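Local coordinates for protein aminoglycoside 6-adenylyltransferase (Bacillus subtilis, PDB 2PBE) that transfers the adenylyl group of ATP to the O-6 position of streptomycin or streptidine, giving bacterial resistance to streptomycin, at residues 160-165 and 272-277; 167-172 and 276-281. All coordinates share one frame; numbering follows the deposited sequence.

Contact 1: 160-165 and 272-277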
loop_
_atom_site.group_PDB
_atom_site.type_symbol
_atom_site.label_atom_id
_atom_site.label_comp_id
_atom_site.label_asym_id
_atom_site.label_seq_id
_atom_site.Cartn_x
_atom_site.Cartn_y
_atom_site.Cartn_z
ATOM N N GLU A 160 17.309 6.940 6.827
ATOM C CA GLU A 160 16.852 7.852 5.786
ATOM C C GLU A 160 15.918 8.916 6.332
ATOM O O GLU A 160 16.050 10.104 6.021
ATOM C CB GLU A 160 16.131 7.068 4.682
ATOM C CG GLU A 160 15.651 7.907 3.497
ATOM C CD GLU A 160 16.787 8.451 2.630
ATOM O OE1 GLU A 160 16.487 9.036 1.565
ATOM O OE2 GLU A 160 17.972 8.305 3.011
ATOM N N PHE A 161 14.960 8.480 7.144
ATOM C CA PHE A 161 13.999 9.397 7.744
ATOM C C PHE A 161 14.689 10.560 8.445
ATOM O O PHE A 161 14.518 11.712 8.072
ATOM C CB PHE A 161 13.144 8.689 8.780
ATOM C CG PHE A 161 12.146 9.591 9.450
ATOM C CD1 PHE A 161 10.942 9.901 8.803
ATOM C CD2 PHE A 161 12.419 10.172 10.701
ATOM C CE1 PHE A 161 10.004 10.782 9.385
ATOM C CE2 PHE A 161 11.487 11.062 11.305
ATOM C CZ PHE A 161 10.270 11.361 10.629
ATOM N N TRP A 162 15.467 10.241 9.473
ATOM C CA TRP A 162 16.142 11.273 10.232
ATOM C C TRP A 162 17.195 12.048 9.456
ATOM O O TRP A 162 17.341 13.258 9.663
ATOM C CB TRP A 162 16.726 10.670 11.502
ATOM C CG TRP A 162 15.667 10.122 12.392
ATOM C CD1 TRP A 162 15.277 8.810 12.489
ATOM C CD2 TRP A 162 14.810 10.859 13.263
ATOM N NE1 TRP A 162 14.227 8.685 13.369
ATOM C CE2 TRP A 162 13.913 9.920 13.860
ATOM C CE3 TRP A 162 14.703 12.224 13.603
ATOM C CZ2 TRP A 162 12.907 10.295 14.793
ATOM C CZ3 TRP A 162 13.687 12.619 14.542
ATOM C CH2 TRP A 162 12.803 11.639 15.123
HETATM N N MSE A 163 17.918 11.376 8.563
HETATM C CA MSE A 163 18.935 12.080 7.801
HETATM C C MSE A 163 18.345 13.123 6.881
HETATM O O MSE A 163 18.713 14.294 6.959
HETATM C CB MSE A 163 19.785 11.104 6.990
HETATM C CG MSE A 163 20.946 11.767 6.218
HETATM SE SE MSE A 163 22.263 12.727 7.334
HETATM C CE MSE A 163 23.583 11.324 7.637
ATOM N N VAL A 164 17.437 12.710 6.009
ATOM C CA VAL A 164 16.846 13.637 5.073
ATOM C C VAL A 164 16.084 14.694 5.859
ATOM O O VAL A 164 15.876 15.827 5.405
ATOM C CB VAL A 164 15.919 12.906 4.120
ATOM C CG1 VAL A 164 15.201 13.894 3.216
ATOM C CG2 VAL A 164 16.736 11.915 3.295
ATOM N N SER A 165 15.681 14.308 7.059
ATOM C CA SER A 165 14.947 15.204 7.922
ATOM C C SER A 165 15.756 16.468 8.229
ATOM O O SER A 165 15.189 17.565 8.352
ATOM C CB SER A 165 14.603 14.480 9.217
ATOM O OG SER A 165 13.799 15.292 10.023
ATOM N N GLU A 272 17.081 10.384 18.927
ATOM C CA GLU A 272 17.731 11.172 19.952
ATOM C C GLU A 272 18.794 12.136 19.417
ATOM O O GLU A 272 18.827 13.312 19.790
ATOM C CB GLU A 272 18.362 10.219 20.950
ATOM C CG GLU A 272 19.006 10.857 22.126
ATOM C CD GLU A 272 19.536 9.804 23.063
ATOM O OE1 GLU A 272 20.390 8.998 22.609
ATOM O OE2 GLU A 272 19.096 9.775 24.239
ATOM N N GLY A 273 19.680 11.623 18.576
ATOM C CA GLY A 273 20.728 12.457 18.022
ATOM C C GLY A 273 20.199 13.647 17.245
ATOM O O GLY A 273 20.656 14.786 17.435
ATOM N N ILE A 274 19.220 13.400 16.372
ATOM C CA ILE A 274 18.644 14.458 15.552
ATOM C C ILE A 274 17.661 15.346 16.281
ATOM O O ILE A 274 17.469 16.507 15.920
ATOM C CB ILE A 274 17.998 13.867 14.273
ATOM C CG1 ILE A 274 19.028 13.010 13.523
ATOM C CG2 ILE A 274 17.478 14.974 13.385
ATOM C CD1 ILE A 274 20.424 13.650 13.345
ATOM N N THR A 275 17.033 14.801 17.307
ATOM C CA THR A 275 16.121 15.586 18.101
ATOM C C THR A 275 16.977 16.694 18.769
ATOM O O THR A 275 16.612 17.871 18.699
ATOM C CB THR A 275 15.393 14.682 19.137
ATOM O OG1 THR A 275 14.427 13.884 18.445
ATOM C CG2 THR A 275 14.681 15.499 20.214
ATOM N N LYS A 276 18.107 16.328 19.393
ATOM C CA LYS A 276 18.969 17.331 20.028
ATOM C C LYS A 276 19.363 18.357 18.983
ATOM O O LYS A 276 19.284 19.570 19.196
ATOM C CB LYS A 276 20.261 16.710 20.593
ATOM C CG LYS A 276 20.098 15.793 21.801
ATOM C CD LYS A 276 21.483 15.377 22.326
ATOM C CE LYS A 276 21.386 14.296 23.390
ATOM N NZ LYS A 276 22.726 13.921 23.900
ATOM N N TYR A 277 19.771 17.843 17.837
ATOM C CA TYR A 277 20.206 18.676 16.737
ATOM C C TYR A 277 19.174 19.693 16.253
ATOM O O TYR A 277 19.376 20.900 16.416
ATOM C CB TYR A 277 20.650 17.774 15.593
ATOM C CG TYR A 277 21.090 18.528 14.365
ATOM C CD1 TYR A 277 22.305 19.262 14.342
ATOM C CD2 TYR A 277 20.274 18.534 13.204
ATOM C CE1 TYR A 277 22.697 19.996 13.177
ATOM C CE2 TYR A 277 20.655 19.253 12.038
ATOM C CZ TYR A 277 21.858 19.977 12.031
ATOM O OH TYR A 277 22.195 20.667 10.892
#
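Trp162 and Ile274 make most of this contact between helix 151-173 and helix 270-283; their CA atoms, 6.7 Å apart, are the nearest pair of the two segments. Along 160-165, Phe161 comes first. It does not reach 272-277, but its CD2 lies 3.4 Å above the Trp162 ring plane, displaced from the ring centre, and its own ring stacks with Phe252 of helix 238-263. Trp162 then carries the interface. Its CB points at the other helix. The first torsion (chi1 -62°) sets CG anti to the carbonyl carbon, which brings the CE3 corner of the indole against Ile274; the two side chains run past each other in opposite senses. Trp162 CE3 approaches Ile274 CB at 3.7 Å and also nears Ile274 CG2, while Trp162 CB meets Ile274 CG1. One corner further round the indole, CZ3 faces Thr275, the two side chains pointing the same way. Thr275 OG1 is hydrogen-bonded to Asp271 O and Arg253 NH2, and its 4.2 Å approach to Trp162 CZ3 is no more than a loose touch. Beyond Trp162, Ser165 OG is hydrogen-bonded to Tyr249 OH of helix 238-263, the helix that also touches Ile274. No hydrogen bond or salt bridge joins the segments, and about 172 Å² is buried. The chemistry is therefore that of apolar helix packing, in which the CE3 corner of a buried indole meets a branched aliphatic side chain obliquely.

Contact 2: 167-172 and 276-281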
loop_
_atom_site.group_PDB
_atom_site.type_symbol
_atom_site.label_atom_id
_atom_site.label_comp_id
_atom_site.label_asym_id
_atom_site.label_seq_id
_atom_site.Cartn_x
_atom_site.Cartn_y
_atom_site.Cartn_z
ATOM N N TYR A 167 17.700 17.937 6.270
ATOM C CA TYR A 167 17.697 18.781 5.089
ATOM C C TYR A 167 16.525 19.741 5.215
ATOM O O TYR A 167 16.621 20.894 4.826
ATOM C CB TYR A 167 17.565 17.933 3.827
ATOM C CG TYR A 167 18.750 17.017 3.498
ATOM C CD1 TYR A 167 19.744 16.683 4.467
ATOM C CD2 TYR A 167 18.856 16.437 2.208
ATOM C CE1 TYR A 167 20.819 15.787 4.153
ATOM C CE2 TYR A 167 19.932 15.542 1.880
ATOM C CZ TYR A 167 20.900 15.227 2.860
ATOM O OH TYR A 167 21.911 14.354 2.545
ATOM N N VAL A 168 15.431 19.261 5.800
ATOM C CA VAL A 168 14.234 20.078 5.995
ATOM C C VAL A 168 14.508 21.151 7.055
ATOM O O VAL A 168 14.017 22.286 6.980
ATOM C CB VAL A 168 13.025 19.191 6.447
ATOM C CG1 VAL A 168 11.752 20.021 6.568
ATOM C CG2 VAL A 168 12.824 18.050 5.438
ATOM N N VAL A 169 15.301 20.781 8.047
ATOM C CA VAL A 169 15.648 21.706 9.100
ATOM C C VAL A 169 16.487 22.849 8.511
ATOM O O VAL A 169 16.157 24.031 8.698
ATOM C CB VAL A 169 16.434 20.974 10.213
ATOM C CG1 VAL A 169 16.967 21.961 11.232
ATOM C CG2 VAL A 169 15.520 19.970 10.901
ATOM N N LYS A 170 17.573 22.480 7.825
ATOM C CA LYS A 170 18.485 23.429 7.182
ATOM C C LYS A 170 17.736 24.292 6.190
ATOM O O LYS A 170 18.077 25.456 5.988
ATOM C CB LYS A 170 19.586 22.706 6.411
ATOM C CG LYS A 170 20.567 21.887 7.251
ATOM C CD LYS A 170 21.767 21.531 6.371
ATOM C CE LYS A 170 22.793 20.718 7.109
ATOM N NZ LYS A 170 22.446 19.256 7.174
ATOM N N GLY A 171 16.737 23.704 5.539
ATOM C CA GLY A 171 15.941 24.441 4.574
ATOM C C GLY A 171 15.174 25.574 5.229
ATOM O O GLY A 171 15.177 26.705 4.742
ATOM N N LEU A 172 14.531 25.276 6.352
ATOM C CA LEU A 172 13.750 26.263 7.080
ATOM C C LEU A 172 14.610 27.292 7.810
ATOM O O LEU A 172 14.177 28.428 8.010
ATOM C CB LEU A 172 12.837 25.564 8.077
ATOM C CG LEU A 172 11.783 24.606 7.516
ATOM C CD1 LEU A 172 11.036 23.946 8.672
ATOM C CD2 LEU A 172 10.816 25.344 6.612
ATOM N N LYS A 276 18.107 16.328 19.393
ATOM C CA LYS A 276 18.969 17.331 20.028
ATOM C C LYS A 276 19.363 18.357 18.983
ATOM O O LYS A 276 19.284 19.570 19.196
ATOM C CB LYS A 276 20.261 16.710 20.593
ATOM C CG LYS A 276 20.098 15.793 21.801
ATOM C CD LYS A 276 21.483 15.377 22.326
ATOM C CE LYS A 276 21.386 14.296 23.390
ATOM N NZ LYS A 276 22.726 13.921 23.900
ATOM N N TYR A 277 19.771 17.843 17.837
ATOM C CA TYR A 277 20.206 18.676 16.737
ATOM C C TYR A 277 19.174 19.693 16.253
ATOM O O TYR A 277 19.376 20.900 16.416
ATOM C CB TYR A 277 20.650 17.774 15.593
ATOM C CG TYR A 277 21.090 18.528 14.365
ATOM C CD1 TYR A 277 22.305 19.262 14.342
ATOM C CD2 TYR A 277 20.274 18.534 13.204
ATOM C CE1 TYR A 277 22.697 19.996 13.177
ATOM C CE2 TYR A 277 20.655 19.253 12.038
ATOM C CZ TYR A 277 21.858 19.977 12.031
ATOM O OH TYR A 277 22.195 20.667 10.892
ATOM N N THR A 278 18.064 19.241 15.681
ATOM C CA THR A 278 17.088 20.216 15.196
ATOM C C THR A 278 16.527 21.095 16.318
ATOM O O THR A 278 16.037 22.198 16.066
ATOM C CB THR A 278 15.920 19.559 14.415
ATOM O OG1 THR A 278 14.764 19.473 15.256
ATOM C CG2 THR A 278 16.300 18.175 13.934
ATOM N N GLU A 279 16.627 20.625 17.556
ATOM C CA GLU A 279 16.156 21.411 18.682
ATOM C C GLU A 279 17.155 22.555 18.843
ATOM O O GLU A 279 16.771 23.695 19.090
ATOM C CB GLU A 279 16.107 20.553 19.946
ATOM C CG GLU A 279 14.828 20.733 20.770
ATOM C CD GLU A 279 14.494 19.526 21.662
ATOM O OE1 GLU A 279 15.377 19.061 22.424
ATOM O OE2 GLU A 279 13.338 19.046 21.614
ATOM N N GLY A 280 18.440 22.241 18.675
ATOM C CA GLY A 280 19.478 23.248 18.803
ATOM C C GLY A 280 19.283 24.405 17.851
ATOM O O GLY A 280 19.436 25.570 18.208
ATOM N N ILE A 281 18.913 24.072 16.625
ATOM C CA ILE A 281 18.697 25.064 15.579
ATOM C C ILE A 281 17.347 25.788 15.675
ATOM O O ILE A 281 17.269 26.996 15.415
ATOM C CB ILE A 281 18.862 24.384 14.201
ATOM C CG1 ILE A 281 20.339 23.996 14.038
ATOM C CG2 ILE A 281 18.354 25.283 13.068
ATOM C CD1 ILE A 281 20.570 22.980 12.972
#
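Val169 meets Thr278 and Ile281 where helices 151-173 and 270-283 run side by side, their local axes 4° from parallel and 10.5 Å apart at closest approach. From Val169 CB, which faces the partner helix, the side chain forks. With chi1 at 172°, CG1 lies anti to the backbone N and reaches Ile281 CG2 at 4.0 Å, with Ile281 CD1 only slightly further; it also comes near Thr278 CB. The other branch, CG2, comes within 3.6 Å of both Thr278 CB and Thr278 CG2, the two side chains crossing at about a right angle. Thus one valine methyl serves the threonine and the other serves mainly the isoleucine a turn later. Thr278 also touches Phe246 and Tyr249 of helix 238-263, which puts a third helix against the middle of the contact. At the more exposed margin, Lys170 bends at its last torsion (chi4 81°) and crosses the end of the Tyr277 phenol; its CE is 3.8 Å from Tyr277 OH. Its NZ is 4.0 Å from the same oxygen, too long for a hydrogen bond. The evidence points to aliphatic packing at the centre, bordered by an aliphatic lysine chain, with no polar bond fixing the two segments together.

Overall arrangement
Contacts 1 and 2 are successive levels of one helix pair, 151-173 with 270-283, their centres 8 Å apart; their segments overlap at Lys276 and Tyr277, of which only Tyr277 makes a contact, and that in contact 2. Moving from Trp162 to Val169 on one helix and from Ile274 to Thr278 and Ile281 on the other keeps to one side of each, consistent with steps of seven residues on the first helix and of four and three on the second. Helix 238-263 adjoins both levels, with Tyr249 touching Ile274 and Thr278. The contact centres lie about 25 Å and 30 Å from the chain centre, in the helical part. The mixed sheet forms the separate nucleotidyltransferase-like part, where nucleotide probably binds, as in relatives.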